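Probable TonB-dependent siderophore receptor PiuA (Acinetobacter baumannii, PDB 5FP1) probably takes up iron by binding iron-chelating siderophores at the outer membrane and admitting them through a plugged, TonB-dependent beta-barrel. Local coordinates at residues Val201-Ser206 against Leu219-Leu224; Val316-Asn321 against Trp390-Asn395; Thr430-Leu435 against Ile474-Thr479; Val562-Val567 against Glu594-Gly599. One frame throughout, in Å; residues are numbered along the deposited sequence. Where two conformers were deposited one is given.

Contact 1: residues Val201-Ser206 against Leu219-Leu224; sequences VGIAPS and LSYYYL
Tyr-223 lies opposite Ile-203, and the two residues trade a pair of backbone hydrogen bonds: Ile-203 N to Tyr-223 O and Tyr-223 N to Ile-203 O, both 2.9 Å. The tyrosine side chain starts at CB, 3.9 Å from Ile-203 CG2. With CG turned away from the backbone N (chi1 162°), the ring swings back along the partner strand: CD2 touches the same methyl, and CE2 comes 3.8 Å from Val-201 O. At its tip, OH is hydrogen-bonded to Gln-225, while His-270 meets the ring. Two residues earlier Tyr-221 lies alongside Pro-205, pointing the same way; Pro-205 CG reaches the ring edge in its plane, and Pro-205 CD is 3.8 Å from Tyr-221 CD2. The compact proline ring packs well against the tyrosine, at a price: it has no N-H for Tyr-221 O, and a regular strand bond is absent there. Ala-204 CA offers a CA-H...O contact to that oxygen, at 3.2 Å, and Tyr-221 N still donates to Pro-205 O. On the other face Ala-204 CB is small enough to let Tyr-222 CD1 approach to 4.0 Å, and Tyr-222 meets Phe-112 of the plug. Bulky apolar and aromatic groups on one face and a plug-facing surface on the other are what an antiparallel hairpin in the wall of a TonB-dependent receptor barrel presents.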
# COMPACT_ATOMS: atom_id res chain seq x y z
N VAL A 201 18.91 4.91 2.46
CA VAL A 201 19.54 4.54 3.72
C VAL A 201 18.50 4.65 4.83
O VAL A 201 17.63 5.54 4.80
CB VAL A 201 20.74 5.47 3.99
CG1 VAL A 201 21.24 5.36 5.42
CG2 VAL A 201 21.86 5.17 2.99
N GLY A 202 18.55 3.73 5.78
CA GLY A 202 17.66 3.77 6.90
C GLY A 202 18.26 3.24 8.18
O GLY A 202 19.25 2.49 8.18
N ILE A 203 17.63 3.60 9.29
CA ILE A 203 17.99 3.07 10.57
C ILE A 203 16.72 2.99 11.42
O ILE A 203 15.82 3.84 11.30
CB ILE A 203 19.09 3.96 11.24
CG1 ILE A 203 19.64 3.29 12.51
CG2 ILE A 203 18.55 5.32 11.57
CD1 ILE A 203 20.91 3.96 13.02
N ALA A 204 16.65 1.95 12.25
CA ALA A 204 15.49 1.72 13.10
C ALA A 204 15.94 1.15 14.45
O ALA A 204 15.94 -0.06 14.62
CB ALA A 204 14.55 0.71 12.46
N PRO A 205 16.32 2.03 15.37
CA PRO A 205 16.68 1.64 16.73
C PRO A 205 15.49 1.65 17.68
O PRO A 205 14.64 2.55 17.63
CB PRO A 205 17.66 2.72 17.12
CG PRO A 205 17.20 3.93 16.39
CD PRO A 205 16.47 3.48 15.17
N SER A 206 15.46 0.69 18.59
CA SER A 206 14.48 0.73 19.66
C SER A 206 15.02 0.15 20.98
O SER A 206 15.99 -0.60 20.99
CB SER A 206 13.24 -0.05 19.24
OG SER A 206 13.57 -1.35 18.89
N LEU A 219 10.43 2.33 23.44
CA LEU A 219 10.76 3.55 22.72
C LEU A 219 11.35 3.13 21.37
O LEU A 219 12.27 2.30 21.30
CB LEU A 219 11.83 4.37 23.45
CG LEU A 219 11.56 4.73 24.90
CD1 LEU A 219 12.75 5.47 25.49
CD2 LEU A 219 10.32 5.57 25.01
N SER A 220 10.84 3.68 20.28
CA SER A 220 11.37 3.27 18.99
C SER A 220 11.43 4.45 18.02
O SER A 220 10.74 5.46 18.20
CB SER A 220 10.56 2.10 18.42
OG SER A 220 9.31 2.55 18.04
N TYR A 221 12.32 4.32 17.05
CA TYR A 221 12.53 5.35 16.06
C TYR A 221 12.77 4.65 14.75
O TYR A 221 13.37 3.57 14.70
CB TYR A 221 13.75 6.19 16.45
CG TYR A 221 14.21 7.19 15.42
CD1 TYR A 221 13.40 8.29 15.08
CD2 TYR A 221 15.46 7.09 14.82
CE1 TYR A 221 13.83 9.22 14.15
CE2 TYR A 221 15.89 8.02 13.88
CZ TYR A 221 15.06 9.08 13.54
OH TYR A 221 15.49 10.03 12.63
N TYR A 222 12.30 5.28 13.67
CA TYR A 222 12.45 4.78 12.34
C TYR A 222 12.83 5.95 11.45
O TYR A 222 12.25 7.03 11.54
CB TYR A 222 11.13 4.16 11.83
CG TYR A 222 11.22 3.62 10.42
CD1 TYR A 222 11.80 2.39 10.17
CD2 TYR A 222 10.72 4.33 9.33
CE1 TYR A 222 11.90 1.89 8.89
CE2 TYR A 222 10.82 3.83 8.04
CZ TYR A 222 11.40 2.61 7.82
OH TYR A 222 11.48 2.08 6.54
N TYR A 223 13.80 5.72 10.58
CA TYR A 223 14.27 6.72 9.63
C TYR A 223 14.58 6.04 8.32
O TYR A 223 15.24 5.00 8.28
CB TYR A 223 15.56 7.38 10.14
CG TYR A 223 16.38 8.11 9.06
CD1 TYR A 223 16.05 9.39 8.67
CD2 TYR A 223 17.48 7.51 8.47
CE1 TYR A 223 16.80 10.07 7.71
CE2 TYR A 223 18.25 8.17 7.52
CZ TYR A 223 17.91 9.44 7.14
OH TYR A 223 18.69 10.10 6.19
N LEU A 224 14.10 6.66 7.25
CA LEU A 224 14.42 6.26 5.90
C LEU A 224 14.51 7.47 5.00
O LEU A 224 13.63 8.36 5.02
CB LEU A 224 13.34 5.33 5.34
CG LEU A 224 13.63 4.76 3.95
CD1 LEU A 224 14.71 3.71 3.98
CD2 LEU A 224 12.38 4.17 3.31

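Contact 2: residues Val316-Asn321 against Trp390-Asn395; sequences VWHRLN and WCTSLN. With PO4 (phosphate ion), chain B.
Trp-317 and Trp-390 lie side by side and point the same way, but their planes are turned 36° apart, neither stacked nor edge-to-face. The pyrrole side of Trp-317 leans on the benzo ring of Trp-390, with Trp-317 NE1 3.7 Å from Trp-390 CE3. Both indole N-H groups are used elsewhere, on Phe-379 O and on the carboxylate of Asp-404, which helps to fix how each ring is turned. Cys-391 SG, disulfide-bonded to Cys-383, sits at the edge of the Trp-317 ring, 3.9 Å from its CD1; the polarisable, apolar sulfur suits this place. His-318 and Thr-392 cross at about a right angle, Thr-392 CG2 meeting His-318 CE1 and Thr-392 CB meeting His-318 NE2, both at 3.6 Å. With Thr-392 OG1 anti to the backbone N (chi1 -166°), the methyl stands between N and the carbonyl carbon and lies obliquely at the imidazole. Val-316 and Leu-394 likewise cross, with Val-316 CG2 3.7 Å from Leu-394 CD1. Backbone bonds tie the segments: Val-316 and Thr-392 exchange two, and His-318 N gives an almost straight one (176°) to O of Trp-390, just before strand 391-393, at 2.9 Å. Arg-319 turns away; its NH1 makes a salt bridge with Asp-306 and a weak bond to a phosphate ion also held by His-700. The short strand 391-393, part of the loop between strands 346-368 and 405-428, thus folds back onto strand 315-341, whose Leu-320 packs against strands 284-304 and 346-368.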
# COMPACT_ATOMS: atom_id res chain seq x y z
N VAL A 316 7.79 11.65 -27.93
CA VAL A 316 7.21 11.69 -26.58
C VAL A 316 7.61 12.96 -25.89
O VAL A 316 8.81 13.23 -25.70
CB VAL A 316 7.71 10.49 -25.73
CG1 VAL A 316 7.24 10.59 -24.26
CG2 VAL A 316 7.24 9.20 -26.33
N TRP A 317 6.61 13.73 -25.49
CA TRP A 317 6.78 14.97 -24.74
C TRP A 317 6.97 14.67 -23.25
O TRP A 317 6.20 13.91 -22.69
CB TRP A 317 5.55 15.85 -24.90
CG TRP A 317 5.57 17.12 -24.12
CD1 TRP A 317 6.54 18.08 -24.13
CD2 TRP A 317 4.56 17.61 -23.22
NE1 TRP A 317 6.21 19.11 -23.29
CE2 TRP A 317 5.00 18.85 -22.72
CE3 TRP A 317 3.32 17.13 -22.82
CZ2 TRP A 317 4.24 19.61 -21.83
CZ3 TRP A 317 2.56 17.89 -21.93
CH2 TRP A 317 3.03 19.11 -21.45
N HIS A 318 8.00 15.25 -22.64
CA HIS A 318 8.30 15.01 -21.23
C HIS A 318 7.42 15.88 -20.31
O HIS A 318 7.93 16.78 -19.66
CB HIS A 318 9.75 15.36 -20.87
CG HIS A 318 10.80 14.56 -21.56
ND1 HIS A 318 10.97 13.20 -21.36
CD2 HIS A 318 11.81 14.94 -22.39
CE1 HIS A 318 12.03 12.78 -22.05
NE2 HIS A 318 12.55 13.82 -22.68
N ARG A 319 6.12 15.57 -20.22
CA ARG A 319 5.19 16.26 -19.32
C ARG A 319 5.70 16.17 -17.90
O ARG A 319 6.06 15.11 -17.44
CB ARG A 319 3.79 15.65 -19.41
CG ARG A 319 2.86 16.01 -18.27
CD ARG A 319 2.47 17.49 -18.17
NE ARG A 319 1.93 17.72 -16.84
CZ ARG A 319 0.65 17.60 -16.47
NH1 ARG A 319 -0.30 17.37 -17.35
NH2 ARG A 319 0.33 17.77 -15.20
N LEU A 320 5.74 17.31 -17.22
CA LEU A 320 6.26 17.38 -15.84
C LEU A 320 5.12 17.25 -14.82
O LEU A 320 4.10 17.92 -14.95
CB LEU A 320 7.02 18.70 -15.60
CG LEU A 320 7.65 18.89 -14.21
CD1 LEU A 320 8.98 19.65 -14.34
CD2 LEU A 320 6.72 19.59 -13.26
N ASN A 321 5.34 16.38 -13.84
CA ASN A 321 4.53 16.24 -12.64
C ASN A 321 5.46 16.48 -11.45
O ASN A 321 6.62 16.05 -11.46
CB ASN A 321 3.92 14.85 -12.51
CG ASN A 321 2.80 14.59 -13.55
OD1 ASN A 321 2.04 15.48 -13.88
ND2 ASN A 321 2.72 13.42 -14.02
N TRP A 390 12.68 19.05 -24.82
CA TRP A 390 11.38 18.80 -24.21
C TRP A 390 10.66 17.57 -24.72
O TRP A 390 9.72 17.13 -24.07
CB TRP A 390 10.46 20.05 -24.27
CG TRP A 390 10.71 20.91 -23.10
CD1 TRP A 390 11.65 21.92 -23.01
CD2 TRP A 390 10.17 20.75 -21.80
NE1 TRP A 390 11.67 22.43 -21.74
CE2 TRP A 390 10.78 21.72 -20.97
CE3 TRP A 390 9.20 19.90 -21.25
CZ2 TRP A 390 10.46 21.85 -19.63
CZ3 TRP A 390 8.86 20.05 -19.91
CH2 TRP A 390 9.50 21.00 -19.12
N CYS A 391 11.04 17.06 -25.89
CA CYS A 391 10.54 15.81 -26.40
C CYS A 391 11.69 14.89 -26.73
O CYS A 391 12.79 15.34 -27.06
CB CYS A 391 9.71 16.00 -27.67
SG CYS A 391 8.31 17.11 -27.46
N THR A 392 11.42 13.60 -26.66
CA THR A 392 12.43 12.60 -27.01
C THR A 392 11.85 11.62 -28.03
O THR A 392 10.66 11.70 -28.40
CB THR A 392 12.94 11.89 -25.74
OG1 THR A 392 14.13 11.16 -26.05
CG2 THR A 392 11.91 10.93 -25.17
N SER A 393 12.67 10.69 -28.50
CA SER A 393 12.22 9.72 -29.49
C SER A 393 11.35 8.64 -28.83
O SER A 393 11.66 8.15 -27.76
CB SER A 393 13.42 9.08 -30.20
OG SER A 393 12.96 8.32 -31.30
N LEU A 394 10.24 8.31 -29.46
CA LEU A 394 9.42 7.18 -28.98
C LEU A 394 10.26 5.91 -28.99
O LEU A 394 10.29 5.12 -28.04
CB LEU A 394 8.20 6.98 -29.86
CG LEU A 394 7.34 5.78 -29.46
CD1 LEU A 394 6.56 6.11 -28.19
CD2 LEU A 394 6.44 5.43 -30.63
N ASN A 395 10.97 5.70 -30.09
CA ASN A 395 11.85 4.54 -30.19
C ASN A 395 13.31 4.94 -30.00
O ASN A 395 13.82 5.81 -30.70
CB ASN A 395 11.63 3.86 -31.57
CG ASN A 395 10.21 3.36 -31.75
OD1 ASN A 395 9.51 3.72 -32.70
ND2 ASN A 395 9.76 2.56 -30.82
P PO4 B . -3.57 15.94 -17.53
O1 PO4 B . -3.44 16.22 -19.01
O2 PO4 B . -2.28 15.27 -17.08
O3 PO4 B . -4.75 15.02 -17.25
O4 PO4 B . -3.75 17.24 -16.77

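Contact 3: residues Thr430-Leu435 against Ile474-Thr479; sequences TPKWLL and ITFKPT. With C8E ((hydroxyethyloxy)tri(ethyloxy)octane), chain H.
Trp-433 and Phe-476 pair across the open, periplasmic end of a barrel hairpin, where strand 433-450 begins and strand 459-476 ends in antiparallel register. Phe-476 CD1 lies 3.5 Å above one face of the Trp-433 indole, offset toward its rim, while Trp-433 NE1 lies in the plane of the phenyl ring at its edge. The planes stand at 57°, an oblique meeting. Phe-476 CG is anti to its backbone N and Trp-433 CG beside its own (chi1 -67°); these different first torsions lean the rings together from a non-hydrogen-bonded pair. Ile-474 CG2 adds a contact at the indole edge, 4.1 Å from Trp-433 CE3, and a detergent molecule touches Ile-474. Another, C8E, lies against Thr-479, its C4 3.4 Å from Thr-479 CG2. The aromatic pair is consistent with the aromatic belt of outer-membrane barrels. A type I beta turn, Thr-430 to Trp-433, leads in, and Thr-430 OG1 accepts from Lys-432 N, an ST turn. Beyond it Lys-432 O receives Lys-477 N at 2.8 Å, and the long, bent Lys-477 chain carries NZ to a salt bridge with Asp-39 of the plug. Leu-434 and Thr-475, on the inner face, exchange two nearly straight backbone bonds. A water bridges the same pair, donating to Leu-434 O at 3.0 Å and lying 2.8 Å from Thr-475 OG1, which is also hydrogen-bonded to Asp-39 O.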
# COMPACT_ATOMS: atom_id res chain seq x y z
N THR A 430 -20.34 -20.55 23.37
CA THR A 430 -19.86 -21.86 23.74
C THR A 430 -18.64 -22.05 22.89
O THR A 430 -18.34 -21.19 22.08
CB THR A 430 -20.87 -22.98 23.38
OG1 THR A 430 -20.74 -23.28 21.98
CG2 THR A 430 -22.28 -22.57 23.69
N PRO A 431 -17.94 -23.19 23.03
CA PRO A 431 -16.73 -23.34 22.22
C PRO A 431 -16.98 -23.42 20.73
O PRO A 431 -16.02 -23.39 19.94
CB PRO A 431 -16.13 -24.66 22.72
CG PRO A 431 -16.70 -24.84 24.10
CD PRO A 431 -18.09 -24.28 24.01
N LYS A 432 -18.24 -23.54 20.34
CA LYS A 432 -18.59 -23.68 18.93
C LYS A 432 -19.23 -22.42 18.37
O LYS A 432 -19.48 -22.34 17.16
CB LYS A 432 -19.60 -24.83 18.74
CG LYS A 432 -19.12 -26.23 19.08
CD LYS A 432 -19.97 -27.26 18.34
CE LYS A 432 -19.31 -28.61 18.25
NZ LYS A 432 -19.49 -29.31 19.55
N TRP A 433 -19.61 -21.49 19.24
CA TRP A 433 -20.34 -20.30 18.82
C TRP A 433 -19.66 -19.02 19.29
O TRP A 433 -19.56 -18.77 20.50
CB TRP A 433 -21.75 -20.33 19.35
CG TRP A 433 -22.62 -21.42 18.76
CD1 TRP A 433 -22.86 -22.66 19.28
CD2 TRP A 433 -23.38 -21.34 17.55
NE1 TRP A 433 -23.72 -23.37 18.47
CE2 TRP A 433 -24.07 -22.57 17.41
CE3 TRP A 433 -23.55 -20.35 16.57
CZ2 TRP A 433 -24.90 -22.84 16.32
CZ3 TRP A 433 -24.38 -20.62 15.49
CH2 TRP A 433 -25.04 -21.86 15.37
N LEU A 434 -19.19 -18.21 18.33
CA LEU A 434 -18.53 -16.92 18.65
C LEU A 434 -19.25 -15.76 17.99
O LEU A 434 -19.47 -15.78 16.78
CB LEU A 434 -17.08 -16.91 18.17
CG LEU A 434 -16.27 -18.16 18.43
CD1 LEU A 434 -14.92 -18.07 17.73
CD2 LEU A 434 -16.08 -18.38 19.91
N LEU A 435 -19.63 -14.76 18.79
CA LEU A 435 -20.28 -13.56 18.31
C LEU A 435 -19.25 -12.41 18.27
O LEU A 435 -18.70 -12.04 19.31
CB LEU A 435 -21.41 -13.17 19.23
CG LEU A 435 -22.16 -11.89 18.89
CD1 LEU A 435 -22.78 -11.97 17.50
CD2 LEU A 435 -23.21 -11.62 19.96
N ILE A 474 -20.89 -13.82 13.08
CA ILE A 474 -21.04 -15.06 13.84
C ILE A 474 -20.15 -16.12 13.25
O ILE A 474 -20.15 -16.32 12.03
CB ILE A 474 -22.47 -15.56 13.78
CG1 ILE A 474 -23.40 -14.51 14.40
CG2 ILE A 474 -22.58 -16.92 14.49
CD1 ILE A 474 -24.87 -14.78 14.16
N THR A 475 -19.39 -16.79 14.10
CA THR A 475 -18.54 -17.89 13.70
C THR A 475 -19.09 -19.18 14.36
O THR A 475 -19.32 -19.21 15.57
CB THR A 475 -17.11 -17.68 14.14
OG1 THR A 475 -16.56 -16.50 13.52
CG2 THR A 475 -16.28 -18.88 13.74
N PHE A 476 -19.33 -20.20 13.54
CA PHE A 476 -19.67 -21.54 14.04
C PHE A 476 -18.48 -22.43 13.83
O PHE A 476 -17.91 -22.49 12.74
CB PHE A 476 -20.90 -22.14 13.33
CG PHE A 476 -21.18 -23.55 13.77
CD1 PHE A 476 -21.67 -23.81 15.05
CD2 PHE A 476 -20.87 -24.62 12.94
CE1 PHE A 476 -21.89 -25.11 15.48
CE2 PHE A 476 -21.09 -25.92 13.38
CZ PHE A 476 -21.59 -26.16 14.64
N LYS A 477 -18.07 -23.13 14.87
CA LYS A 477 -16.94 -24.03 14.75
C LYS A 477 -17.38 -25.53 14.77
O LYS A 477 -17.68 -26.07 15.83
CB LYS A 477 -15.95 -23.77 15.87
CG LYS A 477 -15.34 -22.36 15.84
CD LYS A 477 -14.29 -22.11 16.93
CE LYS A 477 -13.07 -22.98 16.81
NZ LYS A 477 -12.46 -22.95 15.45
N PRO A 478 -17.39 -26.19 13.60
CA PRO A 478 -17.78 -27.61 13.60
C PRO A 478 -16.84 -28.47 14.40
O PRO A 478 -17.28 -29.46 14.98
CB PRO A 478 -17.72 -28.00 12.13
CG PRO A 478 -17.91 -26.70 11.40
CD PRO A 478 -17.15 -25.72 12.23
N THR A 479 -15.56 -28.11 14.38
CA THR A 479 -14.52 -28.71 15.21
C THR A 479 -13.60 -27.58 15.66
O THR A 479 -13.73 -26.43 15.18
CB THR A 479 -13.64 -29.71 14.44
OG1 THR A 479 -12.76 -29.01 13.55
CG2 THR A 479 -14.45 -30.67 13.65
C1 C8E H . -15.26 -34.46 14.15
C2 C8E H . -16.41 -33.50 13.96
C3 C8E H . -16.98 -33.56 12.56
C4 C8E H . -16.64 -32.34 11.71
C5 C8E H . -17.45 -32.33 10.42
C6 C8E H . -17.30 -31.00 9.71
C7 C8E H . -17.94 -31.04 8.33
C8 C8E H . -17.30 -29.99 7.42
O9 C8E H . -18.13 -28.83 7.28
C10 C8E H . -17.85 -28.12 6.07
C11 C8E H . -18.44 -26.72 6.17
O12 C8E H . -18.48 -26.11 4.88
O HOH W 1 -17.24 -14.52 15.31

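Contact 4: residues Val562-Val567 against Glu594-Gly599; sequences VGESKV and ELTKNG
A classic beta bulge interrupts this hairpin of the barrel wall: Thr-596 and Lys-597 both face Glu-564, and the register slips by one residue. On one side of the slip Glu-564 and Lys-597 exchange two backbone bonds, Glu-564 N using a lone pair of Lys-597 O; on the other side Lys-566 and Glu-594 also exchange two backbone bonds. The extra residue brings Thr-596 CB to 3.5 Å from Glu-564 O. Its hydroxyl OG1 donates to the anti lone pair of Glu-594 OE1 at 2.8 Å, which steadies the carboxylate beside Lys-566, whose CE lies 3.5 Å from that oxygen. Lys-566 NZ itself makes a salt bridge with Asp-568. Lys-597 stretches fully along the partner strand, and its NZ reaches Val-562 O at 3.0 Å in a weak bond. One water joins the group, accepting from Lys-597 NZ at 2.6 Å and donating to Val-562 O and to Glu-564 OE2. Gly-563, with no side chain, lets Lys-597 O approach its CA to 3.4 Å. On the inner side Ser-565 OG bonds to Tyr-90 OH of the plug. The charges of Glu-564 and Lys-597 are therefore linked through water, 4.5 Å apart between Glu-564 OE2 and Lys-597 NZ, and probably stabilise each other without direct pairing.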
# COMPACT_ATOMS: atom_id res chain seq x y z
N VAL A 562 -24.23 10.30 -4.93
CA VAL A 562 -25.23 9.46 -5.58
C VAL A 562 -24.63 8.34 -6.42
O VAL A 562 -25.36 7.57 -7.04
CB VAL A 562 -26.14 10.32 -6.50
CG1 VAL A 562 -26.97 11.28 -5.66
CG2 VAL A 562 -25.32 11.10 -7.50
N GLY A 563 -23.30 8.23 -6.45
CA GLY A 563 -22.67 7.17 -7.22
C GLY A 563 -22.73 5.83 -6.50
O GLY A 563 -23.01 5.77 -5.30
N GLU A 564 -22.47 4.76 -7.24
CA GLU A 564 -22.48 3.42 -6.67
C GLU A 564 -21.55 2.54 -7.42
O GLU A 564 -21.48 2.59 -8.65
CB GLU A 564 -23.89 2.77 -6.76
CG GLU A 564 -25.01 3.60 -6.19
CD GLU A 564 -26.39 3.03 -6.50
OE1 GLU A 564 -26.50 1.94 -7.06
OE2 GLU A 564 -27.38 3.69 -6.19
N SER A 565 -20.90 1.64 -6.70
CA SER A 565 -20.10 0.60 -7.30
C SER A 565 -20.09 -0.58 -6.36
O SER A 565 -20.40 -0.45 -5.16
CB SER A 565 -18.66 1.08 -7.58
OG SER A 565 -17.93 1.16 -6.36
N LYS A 566 -19.76 -1.75 -6.90
CA LYS A 566 -19.70 -2.97 -6.11
C LYS A 566 -18.77 -3.98 -6.69
O LYS A 566 -18.51 -4.01 -7.89
CB LYS A 566 -21.08 -3.61 -5.95
CG LYS A 566 -21.65 -4.17 -7.23
CD LYS A 566 -22.93 -4.95 -6.89
CE LYS A 566 -23.73 -5.29 -8.13
NZ LYS A 566 -23.30 -6.62 -8.59
N VAL A 567 -18.25 -4.83 -5.79
CA VAL A 567 -17.39 -5.92 -6.16
C VAL A 567 -17.95 -7.19 -5.52
O VAL A 567 -17.99 -7.31 -4.29
CB VAL A 567 -15.93 -5.69 -5.69
CG1 VAL A 567 -15.05 -6.86 -6.08
CG2 VAL A 567 -15.34 -4.41 -6.25
N GLU A 594 -18.26 -3.77 -10.69
CA GLU A 594 -19.20 -3.04 -11.49
C GLU A 594 -19.32 -1.60 -11.05
O GLU A 594 -19.57 -1.29 -9.88
CB GLU A 594 -20.58 -3.72 -11.41
CG GLU A 594 -21.64 -3.03 -12.21
CD GLU A 594 -23.02 -3.60 -11.91
OE1 GLU A 594 -23.70 -3.15 -10.96
OE2 GLU A 594 -23.36 -4.56 -12.58
N LEU A 595 -19.17 -0.72 -12.02
CA LEU A 595 -19.41 0.69 -11.84
C LEU A 595 -20.90 0.93 -12.08
O LEU A 595 -21.31 1.30 -13.17
CB LEU A 595 -18.61 1.48 -12.85
CG LEU A 595 -17.09 1.43 -12.65
CD1 LEU A 595 -16.38 1.90 -13.91
CD2 LEU A 595 -16.73 2.28 -11.45
N THR A 596 -21.69 0.66 -11.06
CA THR A 596 -23.15 0.60 -11.19
C THR A 596 -23.76 1.93 -11.62
O THR A 596 -24.61 1.99 -12.51
CB THR A 596 -23.77 0.18 -9.85
OG1 THR A 596 -23.08 -0.99 -9.36
CG2 THR A 596 -25.28 -0.12 -10.03
N LYS A 597 -23.32 2.99 -10.99
CA LYS A 597 -23.84 4.30 -11.27
C LYS A 597 -22.72 5.33 -11.21
O LYS A 597 -22.10 5.55 -10.16
CB LYS A 597 -24.95 4.59 -10.25
CG LYS A 597 -25.66 5.89 -10.46
CD LYS A 597 -26.81 6.02 -9.48
CE LYS A 597 -27.36 7.44 -9.47
NZ LYS A 597 -28.13 7.67 -8.22
N ASN A 598 -22.47 5.96 -12.35
CA ASN A 598 -21.39 6.95 -12.48
C ASN A 598 -21.92 8.36 -12.52
O ASN A 598 -23.07 8.59 -12.89
CB ASN A 598 -20.64 6.67 -13.79
CG ASN A 598 -19.96 5.32 -13.78
OD1 ASN A 598 -19.08 5.07 -12.95
ND2 ASN A 598 -20.36 4.43 -14.68
N GLY A 599 -21.06 9.32 -12.19
CA GLY A 599 -21.39 10.74 -12.38
C GLY A 599 -20.84 11.28 -13.68
O GLY A 599 -21.01 10.67 -14.74
O HOH W 2 -27.51 6.44 -5.97
O HOH W 3 -19.50 3.68 -10.43

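In the fold
All four contacts join antiparallel strands of the barrel domain, and none touches another. Contacts 1, 3 and 4 each lie within one hairpin and are only partly buried, with one face on the surface and the other toward the plug. Contact 2 is the buried one, and it joins a wall strand to a loop strand far along the chain. Contacts 2 and 3 lie on opposite sides of the chain's centre, their centres about 60 Å apart. Chemistry follows place: aromatic and apolar groups dominate contacts 1 and 3, where detergent is bound nearby, indoles and a disulfide fill contact 2, and contact 4 relies on charged side chains and water.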